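Long-range contacts in HTPA Reductase (Selaginella moellendorffii, PDB 5U5N), which probably catalyses the NADH- or NADPH-dependent reduction of 4-hydroxy-tetrahydrodipicolinate to tetrahydrodipicolinate, a step of lysine biosynthesis: residues Leu2-Val7 and Ala250-Ser255; Tyr154-Thr159 and Leu185-Glu190; His215-Tyr220 and Asn236-Ser241. One frame throughout, in Å; residues are numbered along the deposited sequence.

Contacts 2 and 3 share one mixed beta sheet, and their centres are about 20 Å apart. They touch directly: Thr159 O and Thr219 N, 2.7 Å apart, probably form a hydrogen bond between strands 155-162 and 215-223. Contact 1 lies on the other side of the chain's centre, about 26 Å from contact 3 and about 40 Å from contact 2, centre to centre. It ties the start of the Rossmann domain to helix 241-259, which follows strand 229-238 of contact 3. The bound NAD is about 9 Å from the side chain of Val237 in contact 3 and about 13 Å from that of Val251 in contact 1. Contact 2 lies away from the NAD site.

Contact 1 (Leu2-Val7 and Ala250-Ser255); sequences LAAAPV and AVLFLS
Ala5 and Ser255 hold the chain start against helix 241-259. The site lies at the edge of the Rossmann-type nucleotide-binding domain. Residues 2-6 form the loop leading into an edge strand of its parallel sheet, 7-10, and the helix comes from far later in the chain. The helix offers three side chains, Val251, Leu252 and Ser255, to the passing loop. Ser255 is the polar one. Its chi1 of -142° lies off a staggered position and swings OG out to meet the backbone of Ala5. Ala5 N donates to Ser255 OG over 2.7 Å, in an almost straight bond of 177°. The CB of Ala5 also lies 3.3 Å from Ser255 OG. Without the hydroxyl, as with an alanine in place of Ser255, the Ala5 N-H would probably lose this acceptor and the loop would be less firmly held. Leu252 reaches the loop through one branch, with only its CD2 end coming near. Ala4 CB sits 3.5 Å from Leu252 CD2. Leu2, two residues back, comes to the same methyl, with its CD1 at 4.1 Å from Leu252 CD2, and the two leucines cross obliquely. One residue before Leu252 on the helix, Val251 faces Val7 and also touches Val78 of strand 76-79, so the helix reaches the neighbouring strand of the parallel sheet. Ala5 in turn packs on Ile76 of that strand. The two valines also meet at a slant, and Val7 CG1 is 3.8 Å from Val251 CG2. The tightest carbon pair is Val7 CG1 against Val251 CG1, at 3.3 Å.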
ATOM      1  N   LEU A   2      -0.231  18.305 -23.871  1.00 39.99           N
ATOM      2  CA  LEU A   2      -1.488  17.605 -23.553  1.00 37.81           C
ATOM      3  C   LEU A   2      -2.354  17.171 -24.724  1.00 37.35           C
ATOM      4  O   LEU A   2      -2.793  16.029 -24.726  1.00 37.37           O
ATOM      5  CB  LEU A   2      -2.322  18.406 -22.571  1.00 36.22           C
ATOM      6  CG  LEU A   2      -1.698  18.786 -21.234  1.00 36.81           C
ATOM      7  CD1 LEU A   2      -2.834  19.342 -20.414  1.00 35.16           C
ATOM      8  CD2 LEU A   2      -0.958  17.690 -20.459  1.00 38.08           C
ATOM      9  N   ALA A   3      -2.600  18.027 -25.723  1.00 37.50           N
ATOM     10  CA  ALA A   3      -3.358  17.619 -26.933  1.00 37.56           C
ATOM     11  C   ALA A   3      -4.738  16.978 -26.620  1.00 35.59           C
ATOM     12  O   ALA A   3      -5.177  16.015 -27.228  1.00 36.04           O
ATOM     13  CB  ALA A   3      -2.509  16.688 -27.790  1.00 39.71           C
ATOM     14  N   ALA A   4      -5.392  17.529 -25.621  1.00 33.76           N
ATOM     15  CA  ALA A   4      -6.609  16.961 -25.101  1.00 32.54           C
ATOM     16  C   ALA A   4      -7.833  17.734 -25.610  1.00 32.32           C
ATOM     17  O   ALA A   4      -7.742  18.886 -25.994  1.00 32.64           O
ATOM     18  CB  ALA A   4      -6.560  17.024 -23.603  1.00 31.28           C
ATOM     19  N   ALA A   5      -8.995  17.110 -25.534  1.00 32.11           N
ATOM     20  CA  ALA A   5     -10.279  17.772 -25.794  1.00 31.81           C
ATOM     21  C   ALA A   5     -10.476  19.011 -24.911  1.00 30.41           C
ATOM     22  O   ALA A   5     -10.027  19.042 -23.764  1.00 29.71           O
ATOM     23  CB  ALA A   5     -11.399  16.773 -25.543  1.00 32.15           C
ATOM     24  N   PRO A   6     -11.167  20.031 -25.422  1.00 30.65           N
ATOM     25  CA  PRO A   6     -11.570  21.132 -24.547  1.00 29.55           C
ATOM     26  C   PRO A   6     -12.645  20.692 -23.543  1.00 28.28           C
ATOM     27  O   PRO A   6     -13.344  19.734 -23.784  1.00 28.19           O
ATOM     28  CB  PRO A   6     -12.125  22.158 -25.537  1.00 31.12           C
ATOM     29  CG  PRO A   6     -12.699  21.339 -26.626  1.00 32.33           C
ATOM     30  CD  PRO A   6     -11.766  20.167 -26.765  1.00 32.40           C
ATOM     31  N   VAL A   7     -12.730  21.363 -22.406  1.00 27.58           N
ATOM     32  CA  VAL A   7     -13.667  20.957 -21.370  1.00 27.21           C
ATOM     33  C   VAL A   7     -14.685  22.064 -21.042  1.00 26.92           C
ATOM     34  O   VAL A   7     -14.328  23.233 -20.950  1.00 26.32           O
ATOM     35  CB  VAL A   7     -12.999  20.494 -20.049  1.00 26.92           C
ATOM     36  CG1 VAL A   7     -12.218  19.245 -20.305  1.00 27.91           C
ATOM     37  CG2 VAL A   7     -12.094  21.537 -19.424  1.00 26.97           C
ATOM     38  N   ALA A 250      -8.757  12.587 -15.328  1.00 27.52           N
ATOM     39  CA  ALA A 250      -9.864  11.836 -15.890  1.00 27.50           C
ATOM     40  C   ALA A 250     -10.157  12.363 -17.305  1.00 27.88           C
ATOM     41  O   ALA A 250     -10.372  11.587 -18.224  1.00 28.24           O
ATOM     42  CB  ALA A 250     -11.107  11.923 -14.977  1.00 27.34           C
ATOM     43  N   VAL A 251     -10.123  13.676 -17.483  1.00 28.08           N
ATOM     44  CA  VAL A 251     -10.457  14.292 -18.789  1.00 28.60           C
ATOM     45  C   VAL A 251      -9.379  13.915 -19.810  1.00 29.04           C
ATOM     46  O   VAL A 251      -9.687  13.631 -20.958  1.00 29.35           O
ATOM     47  CB  VAL A 251     -10.580  15.819 -18.672  1.00 28.94           C
ATOM     48  CG1 VAL A 251     -10.402  16.525 -20.023  1.00 29.75           C
ATOM     49  CG2 VAL A 251     -11.918  16.191 -18.067  1.00 28.91           C
ATOM     50  N   LEU A 252      -8.129  13.919 -19.370  1.00 29.11           N
ATOM     51  CA  LEU A 252      -7.013  13.520 -20.229  1.00 29.89           C
ATOM     52  C   LEU A 252      -7.128  12.065 -20.661  1.00 29.93           C
ATOM     53  O   LEU A 252      -6.933  11.747 -21.809  1.00 30.68           O
ATOM     54  CB  LEU A 252      -5.688  13.732 -19.520  1.00 30.27           C
ATOM     55  CG  LEU A 252      -5.232  15.165 -19.293  1.00 30.79           C
ATOM     56  CD1 LEU A 252      -3.932  15.170 -18.530  1.00 31.16           C
ATOM     57  CD2 LEU A 252      -5.091  15.924 -20.608  1.00 31.97           C
ATOM     58  N   PHE A 253      -7.465  11.188 -19.719  1.00 29.27           N
ATOM     59  CA  PHE A 253      -7.709   9.788 -20.031  1.00 29.58           C
ATOM     60  C   PHE A 253      -8.870   9.606 -21.002  1.00 29.75           C
ATOM     61  O   PHE A 253      -8.715   8.943 -22.018  1.00 30.62           O
ATOM     62  CB  PHE A 253      -7.911   8.997 -18.739  1.00 29.09           C
ATOM     63  CG  PHE A 253      -8.228   7.535 -18.936  1.00 29.80           C
ATOM     64  CD1 PHE A 253      -7.224   6.588 -19.100  1.00 30.79           C
ATOM     65  CD2 PHE A 253      -9.551   7.114 -18.968  1.00 29.83           C
ATOM     66  CE1 PHE A 253      -7.532   5.253 -19.264  1.00 31.76           C
ATOM     67  CE2 PHE A 253      -9.858   5.765 -19.121  1.00 30.76           C
ATOM     68  CZ  PHE A 253      -8.856   4.836 -19.261  1.00 31.60           C
ATOM     69  N   LEU A 254     -10.021  10.214 -20.723  1.00 29.09           N
ATOM     70  CA  LEU A 254     -11.213  10.035 -21.588  1.00 29.50           C
ATOM     71  C   LEU A 254     -10.957  10.587 -23.001  1.00 30.31           C
ATOM     72  O   LEU A 254     -11.338   9.999 -24.000  1.00 31.15           O
ATOM     73  CB  LEU A 254     -12.468  10.675 -20.960  1.00 28.87           C
ATOM     74  CG  LEU A 254     -13.817  10.258 -21.550  1.00 29.42           C
ATOM     75  CD1 LEU A 254     -14.030   8.755 -21.441  1.00 30.06           C
ATOM     76  CD2 LEU A 254     -14.977  11.011 -20.885  1.00 29.00           C
ATOM     77  N   SER A 255     -10.270  11.714 -23.074  1.00 30.30           N
ATOM     78  CA  SER A 255      -9.844  12.291 -24.352  1.00 31.27           C
ATOM     79  C   SER A 255      -9.199  11.242 -25.245  1.00 32.57           C
ATOM     80  O   SER A 255      -9.553  11.098 -26.406  1.00 33.25           O
ATOM     81  CB  SER A 255      -8.864  13.411 -24.091  1.00 31.29           C
ATOM     82  OG  SER A 255      -9.026  14.491 -24.947  1.00 31.97           O
TER

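Contact 2 (Tyr154-Thr159 and Leu185-Glu190); sequences YTLQVT and LDFKDE
Tyr154 and Leu185 bring the two backbones nearest, with their CA atoms 6.4 Å apart. The chains then diverge, and the CA atoms of Val158 and Asp189 are 9.3 Å apart. No direct hydrogen bond joins the segments. A water accepts from Leu156 N at 2.9 Å and donates weakly to Asp186 O. Residues 155-159 are the start of strand 155-162. Residues 185-190 lie in the loop that brings the chain back from helix 171-182 to strand 193-195. The two strands are parallel neighbours, so the unit is a beta-alpha-beta crossover, and this loop lies on its way to the second strand. Leu156 and Leu185 both pack on Leu180 of the helix. Phe187 has CG anti to its backbone N (chi1 -176°), which turns the ring in over the strand. Leu156 crosses it at about a right angle. Leu156 CD2 sits over one face, 4.0 Å from the centroid of the Phe187 ring and offset toward the rim, in a CH-pi contact. Farther along the ring, Val158 CG2 meets Phe187 CZ at 3.7 Å. At the other end Leu185 uses its CD2 branch, which lies 3.7 Å from Leu156 CB and 3.8 Å from Tyr154 CB.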
ATOM      1  N   TYR A 154      -3.473  -9.296  15.111  1.00 42.53           N
ATOM      2  CA  TYR A 154      -3.123  -7.884  15.310  1.00 41.72           C
ATOM      3  C   TYR A 154      -4.348  -7.117  15.759  1.00 42.21           C
ATOM      4  O   TYR A 154      -5.460  -7.588  15.578  1.00 42.57           O
ATOM      5  CB  TYR A 154      -2.552  -7.254  14.035  1.00 39.91           C
ATOM      6  CG  TYR A 154      -1.087  -7.558  13.786  1.00 39.56           C
ATOM      7  CD1 TYR A 154      -0.594  -8.867  13.811  1.00 40.59           C
ATOM      8  CD2 TYR A 154      -0.176  -6.524  13.516  1.00 38.95           C
ATOM      9  CE1 TYR A 154       0.780  -9.134  13.581  1.00 40.70           C
ATOM     10  CE2 TYR A 154       1.170  -6.783  13.291  1.00 39.24           C
ATOM     11  CZ  TYR A 154       1.643  -8.090  13.318  1.00 40.10           C
ATOM     12  OH  TYR A 154       2.995  -8.339  13.098  1.00 41.39           O
ATOM     13  N   THR A 155      -4.120  -5.957  16.371  1.00 42.40           N
ATOM     14  CA  THR A 155      -5.165  -5.037  16.763  1.00 43.05           C
ATOM     15  C   THR A 155      -5.222  -3.885  15.759  1.00 41.40           C
ATOM     16  O   THR A 155      -4.171  -3.407  15.299  1.00 40.33           O
ATOM     17  CB  THR A 155      -4.894  -4.472  18.172  1.00 44.68           C
ATOM     18  OG1 THR A 155      -5.065  -5.511  19.113  1.00 46.76           O
ATOM     19  CG2 THR A 155      -5.923  -3.380  18.558  1.00 45.25           C
ATOM     20  N   LEU A 156      -6.442  -3.425  15.467  1.00 40.94           N
ATOM     21  CA  LEU A 156      -6.684  -2.294  14.586  1.00 39.61           C
ATOM     22  C   LEU A 156      -7.360  -1.146  15.327  1.00 40.57           C
ATOM     23  O   LEU A 156      -8.375  -1.345  16.023  1.00 41.75           O
ATOM     24  CB  LEU A 156      -7.582  -2.709  13.412  1.00 39.21           C
ATOM     25  CG  LEU A 156      -8.009  -1.626  12.410  1.00 38.42           C
ATOM     26  CD1 LEU A 156      -6.793  -0.993  11.736  1.00 36.86           C
ATOM     27  CD2 LEU A 156      -8.953  -2.214  11.384  1.00 38.76           C
ATOM     28  N   GLN A 157      -6.816   0.064  15.148  1.00 39.82           N
ATOM     29  CA  GLN A 157      -7.519   1.296  15.490  1.00 40.34           C
ATOM     30  C   GLN A 157      -7.600   2.125  14.229  1.00 39.28           C
ATOM     31  O   GLN A 157      -6.643   2.179  13.434  1.00 38.25           O
ATOM     32  CB  GLN A 157      -6.778   2.115  16.517  1.00 41.38           C
ATOM     33  CG  GLN A 157      -6.537   1.438  17.848  1.00 43.44           C
ATOM     34  CD  GLN A 157      -5.280   1.970  18.506  1.00 44.04           C
ATOM     35  OE1 GLN A 157      -5.356   2.687  19.492  1.00 46.01           O
ATOM     36  NE2 GLN A 157      -4.121   1.683  17.913  1.00 43.46           N
ATOM     37  N   VAL A 158      -8.727   2.794  14.047  1.00 39.28           N
ATOM     38  CA  VAL A 158      -8.949   3.657  12.912  1.00 38.70           C
ATOM     39  C   VAL A 158      -9.487   4.970  13.446  1.00 39.53           C
ATOM     40  O   VAL A 158     -10.410   4.996  14.235  1.00 40.34           O
ATOM     41  CB  VAL A 158      -9.935   3.057  11.910  1.00 39.05           C
ATOM     42  CG1 VAL A 158     -10.092   3.983  10.728  1.00 39.00           C
ATOM     43  CG2 VAL A 158      -9.472   1.683  11.449  1.00 38.45           C
ATOM     44  N   THR A 159      -8.817   6.045  13.053  1.00 39.09           N
ATOM     45  CA  THR A 159      -9.191   7.387  13.415  1.00 39.90           C
ATOM     46  C   THR A 159      -9.369   8.181  12.117  1.00 39.49           C
ATOM     47  O   THR A 159      -8.652   7.954  11.115  1.00 38.15           O
ATOM     48  CB  THR A 159      -8.117   8.034  14.313  1.00 39.98           C
ATOM     49  OG1 THR A 159      -7.865   7.215  15.450  1.00 40.51           O
ATOM     50  CG2 THR A 159      -8.595   9.360  14.862  1.00 41.42           C
ATOM     51  N   LEU A 185      -8.084  -8.742  10.614  1.00 38.19           N
ATOM     52  CA  LEU A 185      -8.429  -7.822  11.699  1.00 38.75           C
ATOM     53  C   LEU A 185      -9.936  -7.926  11.998  1.00 39.67           C
ATOM     54  O   LEU A 185     -10.744  -8.177  11.113  1.00 38.66           O
ATOM     55  CB  LEU A 185      -7.963  -6.414  11.369  1.00 37.46           C
ATOM     56  CG  LEU A 185      -6.396  -6.417  11.324  1.00 38.39           C
ATOM     57  CD1 LEU A 185      -5.777  -5.767  10.113  1.00 37.38           C
ATOM     58  CD2 LEU A 185      -5.804  -5.875  12.616  1.00 41.17           C
ATOM     59  N   ASP A 186     -10.260  -7.820  13.271  1.00 50.14           N
ATOM     60  CA  ASP A 186     -11.608  -8.104  13.784  1.00 52.42           C
ATOM     61  C   ASP A 186     -11.944  -6.766  14.380  1.00 51.89           C
ATOM     62  O   ASP A 186     -11.303  -6.327  15.325  1.00 51.33           O
ATOM     63  CB  ASP A 186     -11.589  -9.261  14.823  1.00 54.80           C
ATOM     64  CG  ASP A 186     -11.020 -10.592  14.214  1.00 55.63           C
ATOM     65  OD1 ASP A 186     -11.521 -10.934  13.132  1.00 55.82           O
ATOM     66  OD2 ASP A 186     -10.008 -11.210  14.705  1.00 56.15           O
ATOM     67  N   PHE A 187     -12.915  -6.075  13.792  1.00 51.78           N
ATOM     68  CA  PHE A 187     -13.082  -4.637  14.043  1.00 51.23           C
ATOM     69  C   PHE A 187     -14.428  -4.248  13.460  1.00 52.36           C
ATOM     70  O   PHE A 187     -14.654  -4.434  12.269  1.00 51.65           O
ATOM     71  CB  PHE A 187     -11.942  -3.871  13.361  1.00 48.48           C
ATOM     72  CG  PHE A 187     -11.925  -2.392  13.606  1.00 47.54           C
ATOM     73  CD1 PHE A 187     -12.607  -1.517  12.751  1.00 46.90           C
ATOM     74  CD2 PHE A 187     -11.198  -1.851  14.650  1.00 47.45           C
ATOM     75  CE1 PHE A 187     -12.538  -0.136  12.941  1.00 46.20           C
ATOM     76  CE2 PHE A 187     -11.152  -0.475  14.857  1.00 46.93           C
ATOM     77  CZ  PHE A 187     -11.799   0.392  13.988  1.00 46.23           C
ATOM     78  N   LYS A 188     -15.315  -3.738  14.301  1.00 54.54           N
ATOM     79  CA  LYS A 188     -16.616  -3.240  13.846  1.00 55.96           C
ATOM     80  C   LYS A 188     -16.498  -1.800  13.358  1.00 54.09           C
ATOM     81  O   LYS A 188     -15.705  -1.026  13.881  1.00 52.78           O
ATOM     82  CB  LYS A 188     -17.636  -3.278  14.986  1.00 59.36           C
ATOM     83  CG  LYS A 188     -17.841  -4.625  15.652  1.00 61.99           C
ATOM     84  CD  LYS A 188     -18.552  -4.436  16.996  1.00 65.26           C
ATOM     85  CE  LYS A 188     -17.550  -3.986  18.083  1.00 65.17           C
ATOM     86  NZ  LYS A 188     -18.208  -3.206  19.177  1.00 67.69           N
ATOM     87  N   ASP A 189     -17.360  -1.438  12.409  1.00 54.50           N
ATOM     88  CA  ASP A 189     -17.437  -0.071  11.879  1.00 53.09           C
ATOM     89  C   ASP A 189     -17.604   0.983  12.972  1.00 54.22           C
ATOM     90  O   ASP A 189     -16.999   2.033  12.897  1.00 53.21           O
ATOM     91  CB  ASP A 189     -18.563   0.025  10.849  1.00 53.58           C
ATOM     92  CG  ASP A 189     -18.264  -0.762   9.570  1.00 52.34           C
ATOM     93  OD1 ASP A 189     -17.068  -0.944   9.236  1.00 50.57           O
ATOM     94  OD2 ASP A 189     -19.218  -1.198   8.888  1.00 53.43           O
ATOM     95  N   GLU A 190     -18.358   0.665  14.010  1.00 56.68           N
ATOM     96  CA  GLU A 190     -18.613   1.586  15.131  1.00 58.39           C
ATOM     97  C   GLU A 190     -17.352   1.988  15.911  1.00 57.06           C
ATOM     98  O   GLU A 190     -17.291   3.074  16.508  1.00 57.95           O
ATOM     99  CB  GLU A 190     -19.735   1.086  16.103  1.00 62.09           C
ATOM    100  CG  GLU A 190     -20.299  -0.375  16.059  1.00 63.81           C
ATOM    101  CD  GLU A 190     -21.270  -0.683  14.884  1.00 64.25           C
ATOM    102  OE1 GLU A 190     -20.732  -1.158  13.856  1.00 62.08           O
ATOM    103  OE2 GLU A 190     -22.550  -0.458  14.944  1.00 66.72           O
TER
HETATM  104  O   HOH W   1      -8.576  -4.841  16.730  1.00 38.58           O

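Contact 3 (His215-Tyr220 and Asn236-Ser241); sequences HAFHTY and NVCGRS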
ATOM      1  N   HIS A 215     -11.934  19.034   4.918  1.00 43.09           N
ATOM      2  CA  HIS A 215     -10.804  18.116   5.013  1.00 40.71           C
ATOM      3  C   HIS A 215     -11.257  16.683   5.182  1.00 39.48           C
ATOM      4  O   HIS A 215     -12.387  16.423   5.560  1.00 40.12           O
ATOM      5  CB  HIS A 215      -9.850  18.541   6.149  1.00 41.79           C
ATOM      6  CG  HIS A 215     -10.390  18.315   7.530  1.00 43.40           C
ATOM      7  ND1 HIS A 215     -11.110  19.271   8.219  1.00 45.91           N
ATOM      8  CD2 HIS A 215     -10.333  17.231   8.338  1.00 42.89           C
ATOM      9  CE1 HIS A 215     -11.460  18.782   9.396  1.00 47.13           C
ATOM     10  NE2 HIS A 215     -10.999  17.551   9.493  1.00 45.21           N
ATOM     11  N   ALA A 216     -10.329  15.751   4.923  1.00 37.62           N
ATOM     12  CA  ALA A 216     -10.555  14.323   5.139  1.00 36.58           C
ATOM     13  C   ALA A 216      -9.242  13.614   5.515  1.00 35.51           C
ATOM     14  O   ALA A 216      -8.409  13.257   4.649  1.00 34.22           O
ATOM     15  CB  ALA A 216     -11.206  13.686   3.930  1.00 35.40           C
ATOM     16  N   PHE A 217      -9.041  13.479   6.825  1.00 36.21           N
ATOM     17  CA  PHE A 217      -7.830  12.905   7.403  1.00 35.54           C
ATOM     18  C   PHE A 217      -8.211  11.554   7.952  1.00 35.39           C
ATOM     19  O   PHE A 217      -9.183  11.448   8.730  1.00 36.73           O
ATOM     20  CB  PHE A 217      -7.292  13.787   8.533  1.00 37.02           C
ATOM     21  CG  PHE A 217      -6.473  14.997   8.067  1.00 37.20           C
ATOM     22  CD1 PHE A 217      -6.851  15.773   6.945  1.00 36.93           C
ATOM     23  CD2 PHE A 217      -5.362  15.418   8.804  1.00 37.90           C
ATOM     24  CE1 PHE A 217      -6.111  16.883   6.562  1.00 37.37           C
ATOM     25  CE2 PHE A 217      -4.627  16.519   8.418  1.00 38.40           C
ATOM     26  CZ  PHE A 217      -5.000  17.254   7.297  1.00 38.20           C
ATOM     27  N   HIS A 218      -7.475  10.523   7.532  1.00 34.02           N
ATOM     28  CA  HIS A 218      -7.623   9.157   8.016  1.00 33.95           C
ATOM     29  C   HIS A 218      -6.269   8.605   8.550  1.00 33.68           C
ATOM     30  O   HIS A 218      -5.221   8.875   7.973  1.00 32.60           O
ATOM     31  CB  HIS A 218      -8.059   8.250   6.874  1.00 32.99           C
ATOM     32  CG  HIS A 218      -9.293   8.703   6.159  1.00 33.20           C
ATOM     33  ND1 HIS A 218      -9.279   9.720   5.238  1.00 32.83           N
ATOM     34  CD2 HIS A 218     -10.574   8.272   6.230  1.00 33.98           C
ATOM     35  CE1 HIS A 218     -10.505   9.904   4.777  1.00 33.35           C
ATOM     36  NE2 HIS A 218     -11.311   9.037   5.366  1.00 34.00           N
ATOM     37  N   THR A 219      -6.344   7.849   9.640  1.00 34.50           N
ATOM     38  CA  THR A 219      -5.219   7.169  10.276  1.00 34.62           C
ATOM     39  C   THR A 219      -5.657   5.745  10.619  1.00 34.88           C
ATOM     40  O   THR A 219      -6.672   5.554  11.315  1.00 35.88           O
ATOM     41  CB  THR A 219      -4.810   7.863  11.590  1.00 35.97           C
ATOM     42  OG1 THR A 219      -4.392   9.204  11.323  1.00 36.24           O
ATOM     43  CG2 THR A 219      -3.638   7.127  12.265  1.00 36.02           C
ATOM     44  N   TYR A 220      -4.905   4.756  10.143  1.00 34.15           N
ATOM     45  CA  TYR A 220      -5.116   3.350  10.435  1.00 34.67           C
ATOM     46  C   TYR A 220      -3.866   2.839  11.178  1.00 34.97           C
ATOM     47  O   TYR A 220      -2.733   2.979  10.662  1.00 34.42           O
ATOM     48  CB  TYR A 220      -5.307   2.551   9.146  1.00 34.05           C
ATOM     49  CG  TYR A 220      -6.284   3.150   8.160  1.00 33.85           C
ATOM     50  CD1 TYR A 220      -5.902   4.154   7.280  1.00 33.01           C
ATOM     51  CD2 TYR A 220      -7.612   2.711   8.110  1.00 34.72           C
ATOM     52  CE1 TYR A 220      -6.813   4.709   6.382  1.00 32.85           C
ATOM     53  CE2 TYR A 220      -8.530   3.271   7.213  1.00 34.45           C
ATOM     54  CZ  TYR A 220      -8.114   4.258   6.361  1.00 33.49           C
ATOM     55  OH  TYR A 220      -9.004   4.800   5.487  1.00 33.68           O
ATOM     56  N   ASN A 236      -4.364  12.134   4.134  1.00 31.38           N
ATOM     57  CA  ASN A 236      -4.863  13.387   4.647  1.00 32.67           C
ATOM     58  C   ASN A 236      -5.075  14.346   3.478  1.00 32.66           C
ATOM     59  O   ASN A 236      -4.114  14.666   2.775  1.00 32.35           O
ATOM     60  CB  ASN A 236      -3.846  13.985   5.615  1.00 33.68           C
ATOM     61  CG  ASN A 236      -3.741  13.217   6.911  1.00 34.09           C
ATOM     62  OD1 ASN A 236      -4.542  12.314   7.214  1.00 33.99           O
ATOM     63  ND2 ASN A 236      -2.767  13.606   7.711  1.00 34.84           N
ATOM     64  N   VAL A 237      -6.324  14.794   3.276  1.00 33.10           N
ATOM     65  CA  VAL A 237      -6.676  15.726   2.228  1.00 33.18           C
ATOM     66  C   VAL A 237      -7.188  17.034   2.821  1.00 34.92           C
ATOM     67  O   VAL A 237      -8.054  16.997   3.703  1.00 35.80           O
ATOM     68  CB  VAL A 237      -7.776  15.147   1.327  1.00 32.53           C
ATOM     69  CG1 VAL A 237      -8.320  16.204   0.345  1.00 32.93           C
ATOM     70  CG2 VAL A 237      -7.210  13.960   0.562  1.00 31.16           C
ATOM     71  N   CYS A 238      -6.649  18.157   2.333  1.00 35.39           N
ATOM     72  CA  CYS A 238      -7.040  19.474   2.741  1.00 37.56           C
ATOM     73  C   CYS A 238      -7.742  20.121   1.529  1.00 37.79           C
ATOM     74  O   CYS A 238      -7.137  20.211   0.459  1.00 36.88           O
ATOM     75  CB  CYS A 238      -5.826  20.326   3.136  1.00 38.65           C
ATOM     76  SG  CYS A 238      -5.053  19.959   4.739  1.00 39.28           S
ATOM     77  N   GLY A 239      -8.983  20.549   1.698  1.00 39.10           N
ATOM     78  CA  GLY A 239      -9.718  21.253   0.638  1.00 39.69           C
ATOM     79  C   GLY A 239      -9.968  20.383  -0.574  1.00 37.87           C
ATOM     80  O   GLY A 239     -10.043  19.165  -0.450  1.00 36.57           O
ATOM     81  N   ARG A 240     -10.022  21.008  -1.746  1.00 38.04           N
ATOM     82  CA  ARG A 240     -10.605  20.418  -2.954  1.00 36.87           C
ATOM     83  C   ARG A 240      -9.630  20.085  -4.061  1.00 35.60           C
ATOM     84  O   ARG A 240     -10.036  19.542  -5.089  1.00 34.45           O
ATOM     85  CB  ARG A 240     -11.616  21.409  -3.576  1.00 38.18           C
ATOM     86  CG  ARG A 240     -12.816  21.579  -2.733  1.00 39.71           C
ATOM     87  CD  ARG A 240     -13.847  22.518  -3.315  1.00 41.28           C
ATOM     88  NE  ARG A 240     -14.637  22.972  -2.172  1.00 43.54           N
ATOM     89  CZ  ARG A 240     -14.446  24.098  -1.496  1.00 45.80           C
ATOM     90  NH1 ARG A 240     -13.515  24.980  -1.882  1.00 46.34           N
ATOM     91  NH2 ARG A 240     -15.208  24.349  -0.444  1.00 47.92           N
ATOM     92  N   SER A 241      -8.365  20.444  -3.878  1.00 36.19           N
ATOM     93  CA  SER A 241      -7.410  20.354  -4.960  1.00 35.67           C
ATOM     94  C   SER A 241      -7.207  18.923  -5.470  1.00 34.00           C
ATOM     95  O   SER A 241      -7.081  18.743  -6.678  1.00 33.27           O
ATOM     96  CB  SER A 241      -6.088  21.044  -4.582  1.00 36.67           C
ATOM     97  OG  SER A 241      -4.999  20.253  -4.941  1.00 35.45           O
TER
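Ala216 and Val237 exchange two backbone hydrogen bonds. Ala216 N donates to Val237 O over 2.9 Å at 164°, and Val237 N donates back to Ala216 O, also at 2.9 Å. This is a hydrogen-bonded antiparallel pair of the beta hairpin made by strands 215-223 and 229-238. His215 with Cys238 and Phe217 with Asn236 are the non-hydrogen-bonded pairs beside it. His215 CA lies 3.2 Å from Val237 O, in a CA-H...O contact. The imidazole of His215 turns away from the hairpin partner, and its NE2 is hydrogen-bonded to Ser161 OG. Packing centres on the Phe217 ring, on the same face of the sheet as Asn236 and Cys238. Asn236 lies flat on it. Asn236 CB is over the ring centre, 3.5 Å from the Phe217 centroid, and the amide plane is only 10° from that of the ring. Cys238 comes instead to the rim. With chi1 at -75°, Cys238 SG lies in the ring plane, 3.7 Å from Phe217 CZ, a sulfur-aromatic contact at the edge. Asn236 also pairs with an antiparallel strand of the second subunit, so the sheet runs on across the dimer interface. The backbone bonds thus set the register, while the amide stacked on the Phe217 ring and the sulfur at its rim probably limit how far that ring can turn or shift.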